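Local coordinates for protein prefoldin beta subunit 2 (Thermococcus sp., PDB 3AEI) that probably serves as the beta-type subunit of an archaeal prefoldin, a coiled-coil chaperone that captures unfolded proteins and passes them to a group II chaperonin, at residues 35-40 against 61-66; 29-34 against 68-73. One frame throughout, in Å; residues are numbered along the deposited sequence. Where two conformers were deposited one is given.

Contact 1: 35-40 against 61-66; sequences GIITSL and EAIEHI. With SO4 (sulfate ion), chain C.
Ile37 and Ile66 reach toward each other tip to tip across the two helices, their CD1 methyls meeting at 3.9 Å. The same Ile37 CD1 also lies 4.0 Å from Ala62 CB, so that one terminal methyl bridges two residues a helical turn apart on the opposite helix. Its position follows from the side chain's shape: CG1 stands beside the backbone N with chi1 at -70°, and an extended chi2 of 161° carries CD1 out to the facing helix. The other branch of Ile37, CG2, faces Ile63 more loosely, 4.3 Å from its CG1.

Ile63 starts out along the flank of the interface and its outer end leans in, CD1 meeting Thr38 CG2 at 3.7 Å as the two side chains cross at a slant. Thr38 is the first residue past the helix, and its chi1 of 63° sets the hydroxyl between the backbone N and the carbonyl carbon. The methyl is thereby left for Ile63, while OG1 bonds back to the carbonyl of Glu34. The next residue, Ser39, turns back: its N and OG both bond to Ile36 O, OG at 2.6 Å on a lone pair in the carbonyl plane.

On another side of helix 59-93, His65 ND1 binds O2 of a sulfate, probably from the crystallisation liquor and also held by Arg48 NH2, at 2.8 Å, while its NE2 meets Asp52 of the second subunit; Val55 and Leu53 of that subunit pack on Ile37 and Ile66, respectively.

No hydrogen bond joins 35-40 to 61-66. Cohesion between them therefore rests on methyl packing, with the polar groups of Thr38 and Ser39 turned back to their own chain.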
loop_
_atom_site.group_PDB
_atom_site.type_symbol
_atom_site.label_atom_id
_atom_site.label_comp_id
_atom_site.label_asym_id
_atom_site.label_seq_id
_atom_site.Cartn_x
_atom_site.Cartn_y
_atom_site.Cartn_z
ATOM N N GLY A 35 3.698 -16.121 17.105
ATOM C CA GLY A 35 4.694 -17.133 17.431
ATOM C C GLY A 35 6.007 -16.539 17.892
ATOM O O GLY A 35 6.630 -17.075 18.815
ATOM N N ILE A 36 6.430 -15.436 17.271
ATOM C CA ILE A 36 7.675 -14.783 17.637
ATOM C C ILE A 36 7.550 -14.069 18.983
ATOM O O ILE A 36 8.438 -14.150 19.863
ATOM C CB ILE A 36 8.085 -13.738 16.595
ATOM C CG1 ILE A 36 8.326 -14.444 15.249
ATOM C CG2 ILE A 36 9.291 -12.944 17.086
ATOM C CD1 ILE A 36 8.820 -13.568 14.160
ATOM N N ILE A 37 6.444 -13.355 19.137
ATOM C CA ILE A 37 6.223 -12.588 20.353
ATOM C C ILE A 37 6.156 -13.469 21.584
ATOM O O ILE A 37 6.550 -13.047 22.672
ATOM C CB ILE A 37 4.909 -11.783 20.208
ATOM C CG1 ILE A 37 5.125 -10.669 19.175
ATOM C CG2 ILE A 37 4.482 -11.175 21.539
ATOM C CD1 ILE A 37 3.777 -10.103 18.606
ATOM N N THR A 38 5.671 -14.686 21.416
ATOM C CA THR A 38 5.557 -15.560 22.567
ATOM C C THR A 38 6.757 -16.495 22.680
ATOM O O THR A 38 6.744 -17.403 23.500
ATOM C CB THR A 38 4.257 -16.370 22.513
ATOM O OG1 THR A 38 4.269 -17.233 21.350
ATOM C CG2 THR A 38 3.051 -15.444 22.466
ATOM N N SER A 39 7.793 -16.264 21.880
ATOM C CA SER A 39 8.984 -17.118 21.931
ATOM C C SER A 39 9.847 -16.778 23.143
ATOM O O SER A 39 9.537 -15.876 23.911
ATOM C CB SER A 39 9.802 -17.039 20.625
ATOM O OG SER A 39 10.394 -15.775 20.388
ATOM N N LEU A 40 10.953 -17.482 23.306
ATOM C CA LEU A 40 11.781 -17.281 24.483
ATOM C C LEU A 40 12.541 -15.970 24.659
ATOM O O LEU A 40 12.635 -15.480 25.786
ATOM C CB LEU A 40 12.744 -18.455 24.589
ATOM C CG LEU A 40 13.399 -18.743 25.932
ATOM C CD1 LEU A 40 12.340 -19.104 26.993
ATOM C CD2 LEU A 40 14.359 -19.905 25.703
ATOM N N GLU A 61 -0.674 -6.552 24.923
ATOM C CA GLU A 61 -1.553 -5.808 24.044
ATOM C C GLU A 61 -1.458 -6.384 22.637
ATOM O O GLU A 61 -2.457 -6.479 21.929
ATOM C CB GLU A 61 -1.146 -4.324 24.020
ATOM C CG GLU A 61 -1.505 -3.586 25.349
ATOM C CD GLU A 61 -0.935 -2.167 25.468
ATOM O OE1 GLU A 61 0.069 -1.839 24.811
ATOM O OE2 GLU A 61 -1.491 -1.366 26.273
ATOM N N ALA A 62 -0.248 -6.766 22.243
ATOM C CA ALA A 62 -0.020 -7.323 20.900
ATOM C C ALA A 62 -0.756 -8.642 20.743
ATOM O O ALA A 62 -1.415 -8.869 19.747
ATOM C CB ALA A 62 1.479 -7.529 20.665
ATOM N N ILE A 63 -0.669 -9.499 21.753
ATOM C CA ILE A 63 -1.363 -10.770 21.677
ATOM C C ILE A 63 -2.891 -10.523 21.606
ATOM O O ILE A 63 -3.599 -11.167 20.827
ATOM C CB ILE A 63 -0.974 -11.677 22.899
ATOM C CG1 ILE A 63 0.500 -12.058 22.789
ATOM C CG2 ILE A 63 -1.850 -12.935 22.911
ATOM C CD1 ILE A 63 1.064 -12.703 24.052
ATOM N N GLU A 64 -3.399 -9.575 22.385
ATOM C CA GLU A 64 -4.832 -9.266 22.351
ATOM C C GLU A 64 -5.287 -8.813 20.975
ATOM O O GLU A 64 -6.318 -9.267 20.444
ATOM C CB GLU A 64 -5.152 -8.199 23.388
ATOM C CG GLU A 64 -5.356 -8.759 24.763
ATOM C CD GLU A 64 -5.726 -7.695 25.780
ATOM O OE1 GLU A 64 -6.472 -6.752 25.422
ATOM O OE2 GLU A 64 -5.274 -7.822 26.939
ATOM N N HIS A 65 -4.480 -7.954 20.370
ATOM C CA HIS A 65 -4.788 -7.472 19.047
ATOM C C HIS A 65 -4.790 -8.634 18.036
ATOM O O HIS A 65 -5.685 -8.729 17.185
ATOM C CB HIS A 65 -3.775 -6.412 18.634
ATOM C CG HIS A 65 -3.869 -6.034 17.195
ATOM N ND1 HIS A 65 -4.997 -5.461 16.642
ATOM C CD2 HIS A 65 -2.973 -6.166 16.188
ATOM C CE1 HIS A 65 -4.786 -5.253 15.354
ATOM N NE2 HIS A 65 -3.572 -5.675 15.053
ATOM N N ILE A 66 -3.799 -9.514 18.134
ATOM C CA ILE A 66 -3.713 -10.620 17.209
ATOM C C ILE A 66 -4.929 -11.548 17.353
ATOM O O ILE A 66 -5.567 -11.918 16.364
ATOM C CB ILE A 66 -2.429 -11.402 17.427
ATOM C CG1 ILE A 66 -1.212 -10.522 17.048
ATOM C CG2 ILE A 66 -2.445 -12.680 16.541
ATOM C CD1 ILE A 66 0.116 -11.068 17.485
HETATM S S SO4 C . -8.074 -4.583 18.066
HETATM O O1 SO4 C . -9.337 -5.074 18.652
HETATM O O2 SO4 C . -7.742 -5.381 16.873
HETATM O O3 SO4 C . -6.988 -4.715 19.055
HETATM O O4 SO4 C . -8.235 -3.167 17.686
#

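Contact 2: 29-34 against 68-73; sequences ELEYAE and RSRLVY. With SO4 (sulfate ion), chain C.
Arg70 meets two carboxylates of the facing helix, and they use its guanidinium differently. Glu34 OE2 lies at the edge, in plane, 3.2 Å from NH1, in a salt bridge that includes a weak hydrogen bond bent to 125°. Glu31 OE2 sits over one face instead, 3.1 Å from NE; it lies well off the plane in which the N-H bonds run, so the attraction is electrostatic. Both carboxylates stand nearly perpendicular to the guanidinium. A bend at chi3 (50°) turns the end of Arg70 aside after its CD has packed 3.4 Å from Glu31 CG. Glu67 also pairs with NH1, and its closeness to Glu34 OE1 is a repulsion that the arginine would be expected to offset.

Beside the charged groups, Leu30 CD1 touches Ser69 CB at 3.5 Å and approaches the edge of the Tyr73 ring, 3.9 Å from CE2. Ser69 OG is satisfied within its own helix by the carbonyl of His65. Arg68 NH1 gives O3 of the crystallisation sulfate a weak bond, and its NH2 pairs with Glu64.

An apolar contact with a salt-bridge network beside it, the axes of 29-34 and 68-73 at 154° and so close to antiparallel, is characteristic of an antiparallel coiled coil, here that of prefoldin.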
loop_
_atom_site.group_PDB
_atom_site.type_symbol
_atom_site.label_atom_id
_atom_site.label_comp_id
_atom_site.label_asym_id
_atom_site.label_seq_id
_atom_site.Cartn_x
_atom_site.Cartn_y
_atom_site.Cartn_z
ATOM N N GLU A 29 -0.042 -13.484 8.715
ATOM C CA GLU A 29 1.073 -12.645 9.146
ATOM C C GLU A 29 0.972 -12.403 10.654
ATOM O O GLU A 29 1.977 -12.421 11.360
ATOM C CB GLU A 29 1.082 -11.310 8.382
ATOM C CG GLU A 29 1.454 -11.487 6.889
ATOM C CD GLU A 29 1.213 -10.243 6.037
ATOM O OE1 GLU A 29 1.854 -10.135 4.967
ATOM O OE2 GLU A 29 0.376 -9.383 6.404
ATOM N N LEU A 30 -0.240 -12.172 11.159
ATOM C CA LEU A 30 -0.410 -11.933 12.601
ATOM C C LEU A 30 -0.152 -13.204 13.411
ATOM O O LEU A 30 0.404 -13.126 14.498
ATOM C CB LEU A 30 -1.817 -11.389 12.936
ATOM C CG LEU A 30 -2.123 -10.003 12.357
ATOM C CD1 LEU A 30 -3.634 -9.704 12.548
ATOM C CD2 LEU A 30 -1.286 -8.947 13.024
ATOM N N GLU A 31 -0.538 -14.372 12.879
ATOM C CA GLU A 31 -0.249 -15.646 13.573
ATOM C C GLU A 31 1.275 -15.878 13.632
ATOM O O GLU A 31 1.801 -16.321 14.654
ATOM C CB GLU A 31 -0.979 -16.806 12.863
ATOM C CG GLU A 31 -2.492 -16.542 12.838
ATOM C CD GLU A 31 -3.307 -17.555 12.043
ATOM O OE1 GLU A 31 -2.809 -18.053 11.006
ATOM O OE2 GLU A 31 -4.464 -17.829 12.453
ATOM N N TYR A 32 1.996 -15.524 12.559
ATOM C CA TYR A 32 3.436 -15.661 12.541
ATOM C C TYR A 32 4.026 -14.745 13.603
ATOM O O TYR A 32 4.863 -15.167 14.405
ATOM C CB TYR A 32 3.976 -15.298 11.159
ATOM C CG TYR A 32 5.379 -15.782 10.915
ATOM C CD1 TYR A 32 5.623 -16.962 10.201
ATOM C CD2 TYR A 32 6.459 -15.040 11.351
ATOM C CE1 TYR A 32 6.932 -17.372 9.925
ATOM C CE2 TYR A 32 7.774 -15.440 11.087
ATOM C CZ TYR A 32 7.995 -16.604 10.367
ATOM O OH TYR A 32 9.284 -16.956 10.046
ATOM N N ALA A 33 3.541 -13.504 13.647
ATOM C CA ALA A 33 4.028 -12.531 14.628
ATOM C C ALA A 33 3.786 -13.071 16.058
ATOM O O ALA A 33 4.651 -12.936 16.924
ATOM C CB ALA A 33 3.303 -11.185 14.443
ATOM N N GLU A 34 2.630 -13.683 16.293
ATOM C CA GLU A 34 2.298 -14.211 17.634
ATOM C C GLU A 34 3.319 -15.265 18.046
ATOM O O GLU A 34 3.787 -15.282 19.178
ATOM C CB GLU A 34 0.899 -14.811 17.634
ATOM C CG GLU A 34 0.304 -14.970 19.022
ATOM C CD GLU A 34 -1.140 -15.423 18.942
ATOM O OE1 GLU A 34 -1.941 -15.043 19.817
ATOM O OE2 GLU A 34 -1.475 -16.156 17.992
ATOM N N ARG A 68 -7.967 -10.848 18.586
ATOM C CA ARG A 68 -9.212 -10.245 18.155
ATOM C C ARG A 68 -9.244 -10.158 16.640
ATOM O O ARG A 68 -10.259 -10.447 16.022
ATOM C CB ARG A 68 -9.385 -8.839 18.738
ATOM C CG ARG A 68 -9.450 -8.795 20.266
ATOM C CD ARG A 68 -9.914 -7.425 20.755
ATOM N NE ARG A 68 -9.626 -7.188 22.166
ATOM C CZ ARG A 68 -8.555 -6.535 22.610
ATOM N NH1 ARG A 68 -7.659 -6.047 21.757
ATOM N NH2 ARG A 68 -8.382 -6.359 23.910
ATOM N N SER A 69 -8.120 -9.765 16.048
ATOM C CA SER A 69 -8.066 -9.611 14.596
ATOM C C SER A 69 -8.302 -10.952 13.923
ATOM O O SER A 69 -8.990 -11.026 12.901
ATOM C CB SER A 69 -6.689 -9.028 14.177
ATOM O OG SER A 69 -6.582 -7.668 14.568
ATOM N N ARG A 70 -7.734 -12.016 14.481
ATOM C CA ARG A 70 -7.934 -13.332 13.881
ATOM C C ARG A 70 -9.405 -13.706 13.890
ATOM O O ARG A 70 -9.916 -14.304 12.949
ATOM C CB ARG A 70 -7.122 -14.399 14.606
ATOM C CG ARG A 70 -5.657 -14.470 14.153
ATOM C CD ARG A 70 -4.860 -15.449 14.995
ATOM N NE ARG A 70 -5.526 -16.741 15.103
ATOM C CZ ARG A 70 -5.150 -17.704 15.938
ATOM N NH1 ARG A 70 -4.104 -17.520 16.741
ATOM N NH2 ARG A 70 -5.825 -18.849 15.980
ATOM N N LEU A 71 -10.105 -13.339 14.956
ATOM C CA LEU A 71 -11.530 -13.648 15.033
ATOM C C LEU A 71 -12.318 -12.935 13.949
ATOM O O LEU A 71 -13.171 -13.526 13.285
ATOM C CB LEU A 71 -12.042 -13.250 16.414
ATOM C CG LEU A 71 -13.401 -13.750 16.869
ATOM C CD1 LEU A 71 -13.565 -15.235 16.537
ATOM C CD2 LEU A 71 -13.509 -13.489 18.355
ATOM N N VAL A 72 -12.021 -11.655 13.757
ATOM C CA VAL A 72 -12.687 -10.860 12.748
ATOM C C VAL A 72 -12.318 -11.452 11.384
ATOM O O VAL A 72 -13.178 -11.653 10.538
ATOM C CB VAL A 72 -12.235 -9.370 12.821
ATOM C CG1 VAL A 72 -12.694 -8.591 11.595
ATOM C CG2 VAL A 72 -12.814 -8.717 14.078
ATOM N N TYR A 73 -11.039 -11.753 11.163
ATOM C CA TYR A 73 -10.691 -12.287 9.843
ATOM C C TYR A 73 -11.271 -13.689 9.612
ATOM O O TYR A 73 -11.802 -13.965 8.541
ATOM C CB TYR A 73 -9.170 -12.311 9.624
ATOM C CG TYR A 73 -8.503 -10.954 9.574
ATOM C CD1 TYR A 73 -9.035 -9.928 8.809
ATOM C CD2 TYR A 73 -7.289 -10.731 10.224
ATOM C CE1 TYR A 73 -8.374 -8.711 8.675
ATOM C CE2 TYR A 73 -6.621 -9.512 10.099
ATOM C CZ TYR A 73 -7.168 -8.516 9.320
ATOM O OH TYR A 73 -6.499 -7.327 9.141
HETATM S S SO4 C . -8.074 -4.583 18.066
HETATM O O1 SO4 C . -9.337 -5.074 18.652
HETATM O O2 SO4 C . -7.742 -5.381 16.873
HETATM O O3 SO4 C . -6.988 -4.715 19.055
HETATM O O4 SO4 C . -8.235 -3.167 17.686
#

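In the fold
Both contacts join helix 2-37 to helix 59-93, and their centres lie 10 Å apart along the same pair. The chain enters through 29-34 and leaves through 68-73, so contact 2 encloses contact 1, as expected of a hairpin: 35-40 follows 29-34, the antiparallel strands 46-50 and 53-57 come next, and helix 59-93 then brings in 61-66 ahead of 68-73. Ile66 ties them together, resting its CG2 on Leu30 O, 3.5 Å away. The centre of contact 1 is about 18 Å from the centre of the chain, where the coiled coil opens toward the beta hairpin; contact 2 lies further down the arm. Each also touches the second subunit, consistent with prefoldin subunits assembling through this end while the arms project.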